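Local coordinates for protein Lic11098 (PDB 4U08) that is of unknown function but folds as a leucine-rich repeat solenoid and is regarded as a virulence factor of the pathogen Leptospira interrogans, at residues 75-80 with 98-103. Residues are numbered along the deposited sequence; the frame is centred on the assembly and turned at random.
Sequences KNQLMA and ENQLTA
Asn99 reaches back to the preceding coil of this leucine-rich repeat solenoid, where the N-Q-L turns after strands 70-72 and 93-95 lie alongside each other; a row of asparagines joins successive coils. Its CG stands beside its own backbone N, anti to the carbonyl carbon (chi1 -81°), which sets the carboxamide against Leu78. There OD1 accepts the N-H of Leu78 at 3.0 Å, with the donor tilted 24° from the carbonyl plane, while ND2 donates to Leu73 O and Leu96 O. Asparagine suits this buried place because one short amide can accept one backbone N-H and donate to two carbonyls. Asn76 repeats the pattern one coil back, its OD1 taking Leu55 N and its ND2 giving to Leu50 O.

Backbone bonds flank the amide: Asn76 N to Glu98 O at 3.2 Å, and Gln100 N to Leu78 O at 2.9 Å. Leucine fills the inward positions with branched apolar bulk, Leu78 CB lying 4.1 Å from Leu101 CD2. Long polar glutamines tolerate solvent; Gln77 and Gln100 run side by side, amide planes 83° apart, with Gln100 NE2 3.9 Å from Gln77 CB. A water donates to both Met79 O, at 2.7 Å, and Ala103 O, at 3.0 Å.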
ATOM      1  N   LYS A  75     -11.613 -11.366 -15.532  1.00 55.07           N
ATOM      2  CA  LYS A  75     -13.016 -11.623 -15.227  1.00 56.28           C
ATOM      3  C   LYS A  75     -13.664 -12.640 -16.194  1.00 61.43           C
ATOM      4  O   LYS A  75     -14.649 -12.349 -16.869  1.00 59.74           O
ATOM      5  CB  LYS A  75     -13.809 -10.294 -15.127  1.00 59.09           C
ATOM      6  CG  LYS A  75     -13.261  -9.334 -14.067  1.00 74.53           C
ATOM      7  CD  LYS A  75     -13.975  -7.988 -14.069  1.00 84.32           C
ATOM      8  CE  LYS A  75     -13.115  -6.890 -14.644  1.00101.38           C
ATOM      9  NZ  LYS A  75     -13.852  -5.604 -14.761  1.00115.62           N
ATOM     10  N   ASN A  76     -13.070 -13.827 -16.266  1.00 58.55           N
ATOM     11  CA  ASN A  76     -13.593 -14.962 -17.012  1.00 58.12           C
ATOM     12  C   ASN A  76     -13.639 -16.097 -15.999  1.00 63.82           C
ATOM     13  O   ASN A  76     -13.627 -15.831 -14.791  1.00 63.28           O
ATOM     14  CB  ASN A  76     -12.706 -15.304 -18.211  1.00 55.76           C
ATOM     15  CG  ASN A  76     -12.998 -14.461 -19.397  1.00 71.74           C
ATOM     16  OD1 ASN A  76     -13.921 -14.732 -20.147  1.00 67.37           O
ATOM     17  ND2 ASN A  76     -12.240 -13.399 -19.566  1.00 63.75           N
ATOM     18  N   GLN A  77     -13.685 -17.355 -16.472  1.00 62.17           N
ATOM     19  CA  GLN A  77     -13.715 -18.526 -15.600  1.00 62.56           C
ATOM     20  C   GLN A  77     -12.594 -19.491 -16.032  1.00 66.47           C
ATOM     21  O   GLN A  77     -12.769 -20.713 -15.934  1.00 66.53           O
ATOM     22  CB  GLN A  77     -15.102 -19.202 -15.677  1.00 64.16           C
ATOM     23  CG  GLN A  77     -16.267 -18.369 -15.135  1.00 81.74           C
ATOM     24  CD  GLN A  77     -17.625 -18.856 -15.601  1.00108.96           C
ATOM     25  OE1 GLN A  77     -17.771 -19.528 -16.634  1.00106.50           O
ATOM     26  NE2 GLN A  77     -18.666 -18.490 -14.867  1.00103.29           N
ATOM     27  N   LEU A  78     -11.436 -18.935 -16.505  1.00 62.01           N
ATOM     28  CA  LEU A  78     -10.316 -19.727 -17.028  1.00 61.45           C
ATOM     29  C   LEU A  78      -9.788 -20.713 -16.012  1.00 65.13           C
ATOM     30  O   LEU A  78      -9.432 -20.320 -14.904  1.00 64.00           O
ATOM     31  CB  LEU A  78      -9.176 -18.866 -17.582  1.00 61.33           C
ATOM     32  CG  LEU A  78      -9.474 -17.992 -18.792  1.00 66.27           C
ATOM     33  CD1 LEU A  78      -8.280 -17.133 -19.117  1.00 66.19           C
ATOM     34  CD2 LEU A  78      -9.841 -18.823 -20.012  1.00 69.13           C
HETATM   35  N   MSE A  79      -9.804 -22.004 -16.378  1.00 61.83           N
HETATM   36  CA  MSE A  79      -9.375 -23.102 -15.516  1.00 61.15           C
HETATM   37  C   MSE A  79      -7.911 -23.458 -15.747  1.00 60.96           C
HETATM   38  O   MSE A  79      -7.273 -24.000 -14.849  1.00 61.27           O
HETATM   39  CB  MSE A  79     -10.274 -24.332 -15.720  1.00 63.94           C
HETATM   40  CG  MSE A  79     -11.754 -24.033 -15.570  1.00 68.63           C
HETATM   41 SE   MSE A  79     -12.650 -25.349 -14.716  1.00 73.85          SE
HETATM   42  CE  MSE A  79     -11.845 -25.324 -13.135  1.00 70.72           C
ATOM     43  N   ALA A  80      -7.380 -23.147 -16.942  1.00 54.99           N
ATOM     44  CA  ALA A  80      -6.001 -23.442 -17.339  1.00 53.97           C
ATOM     45  C   ALA A  80      -5.581 -22.595 -18.522  1.00 55.65           C
ATOM     46  O   ALA A  80      -6.439 -22.090 -19.239  1.00 56.21           O
ATOM     47  CB  ALA A  80      -5.862 -24.923 -17.696  1.00 54.65           C
ATOM     48  N   GLU A  98      -9.046 -12.301 -11.761  1.00 48.61           N
ATOM     49  CA  GLU A  98     -10.385 -12.866 -11.588  1.00 49.53           C
ATOM     50  C   GLU A  98     -10.665 -13.994 -12.600  1.00 54.79           C
ATOM     51  O   GLU A  98     -11.372 -13.816 -13.596  1.00 54.75           O
ATOM     52  CB  GLU A  98     -11.499 -11.794 -11.548  1.00 50.79           C
ATOM     53  CG  GLU A  98     -12.683 -12.208 -10.693  1.00 61.97           C
ATOM     54  CD  GLU A  98     -12.422 -12.272  -9.199  1.00 91.71           C
ATOM     55  OE1 GLU A  98     -12.334 -11.197  -8.565  1.00 91.19           O
ATOM     56  OE2 GLU A  98     -12.310 -13.397  -8.661  1.00 90.72           O
ATOM     57  N   ASN A  99     -10.022 -15.137 -12.354  1.00 50.52           N
ATOM     58  CA  ASN A  99     -10.191 -16.382 -13.089  1.00 49.56           C
ATOM     59  C   ASN A  99     -10.075 -17.513 -12.074  1.00 54.04           C
ATOM     60  O   ASN A  99     -10.020 -17.248 -10.866  1.00 53.77           O
ATOM     61  CB  ASN A  99      -9.176 -16.496 -14.226  1.00 47.43           C
ATOM     62  CG  ASN A  99      -9.588 -15.727 -15.439  1.00 61.98           C
ATOM     63  OD1 ASN A  99     -10.538 -16.093 -16.121  1.00 55.86           O
ATOM     64  ND2 ASN A  99      -8.913 -14.633 -15.721  1.00 50.94           N
ATOM     65  N   GLN A 100     -10.018 -18.762 -12.535  1.00 51.29           N
ATOM     66  CA  GLN A 100      -9.901 -19.888 -11.617  1.00 51.12           C
ATOM     67  C   GLN A 100      -8.640 -20.715 -11.883  1.00 53.19           C
ATOM     68  O   GLN A 100      -8.688 -21.941 -11.838  1.00 52.46           O
ATOM     69  CB  GLN A 100     -11.184 -20.737 -11.671  1.00 52.67           C
ATOM     70  CG  GLN A 100     -12.322 -20.143 -10.864  1.00 71.97           C
ATOM     71  CD  GLN A 100     -13.617 -20.820 -11.208  1.00100.80           C
ATOM     72  OE1 GLN A 100     -13.854 -21.983 -10.860  1.00 98.44           O
ATOM     73  NE2 GLN A 100     -14.468 -20.128 -11.950  1.00 95.58           N
ATOM     74  N   LEU A 101      -7.513 -20.037 -12.167  1.00 48.12           N
ATOM     75  CA  LEU A 101      -6.258 -20.721 -12.451  1.00 46.59           C
ATOM     76  C   LEU A 101      -5.676 -21.334 -11.188  1.00 48.77           C
ATOM     77  O   LEU A 101      -5.614 -20.674 -10.154  1.00 47.09           O
ATOM     78  CB  LEU A 101      -5.236 -19.807 -13.145  1.00 45.62           C
ATOM     79  CG  LEU A 101      -5.663 -19.150 -14.465  1.00 48.48           C
ATOM     80  CD1 LEU A 101      -4.664 -18.120 -14.884  1.00 47.23           C
ATOM     81  CD2 LEU A 101      -5.831 -20.166 -15.582  1.00 49.64           C
ATOM     82  N   THR A 102      -5.314 -22.623 -11.267  1.00 45.41           N
ATOM     83  CA  THR A 102      -4.710 -23.375 -10.164  1.00 44.22           C
ATOM     84  C   THR A 102      -3.231 -23.610 -10.450  1.00 45.40           C
ATOM     85  O   THR A 102      -2.496 -24.019  -9.557  1.00 47.23           O
ATOM     86  CB  THR A 102      -5.447 -24.708  -9.925  1.00 49.41           C
ATOM     87  OG1 THR A 102      -5.556 -25.408 -11.160  1.00 48.15           O
ATOM     88  CG2 THR A 102      -6.809 -24.514  -9.301  1.00 47.41           C
ATOM     89  N   ALA A 103      -2.807 -23.359 -11.691  1.00 39.80           N
ATOM     90  CA  ALA A 103      -1.426 -23.506 -12.147  1.00 40.14           C
ATOM     91  C   ALA A 103      -1.169 -22.613 -13.339  1.00 44.78           C
ATOM     92  O   ALA A 103      -2.104 -22.210 -14.036  1.00 45.30           O
ATOM     93  CB  ALA A 103      -1.136 -24.958 -12.518  1.00 40.92           C
TER
HETATM   94  O   HOH W   1      -4.587 -23.906 -14.270  1.00 54.64           O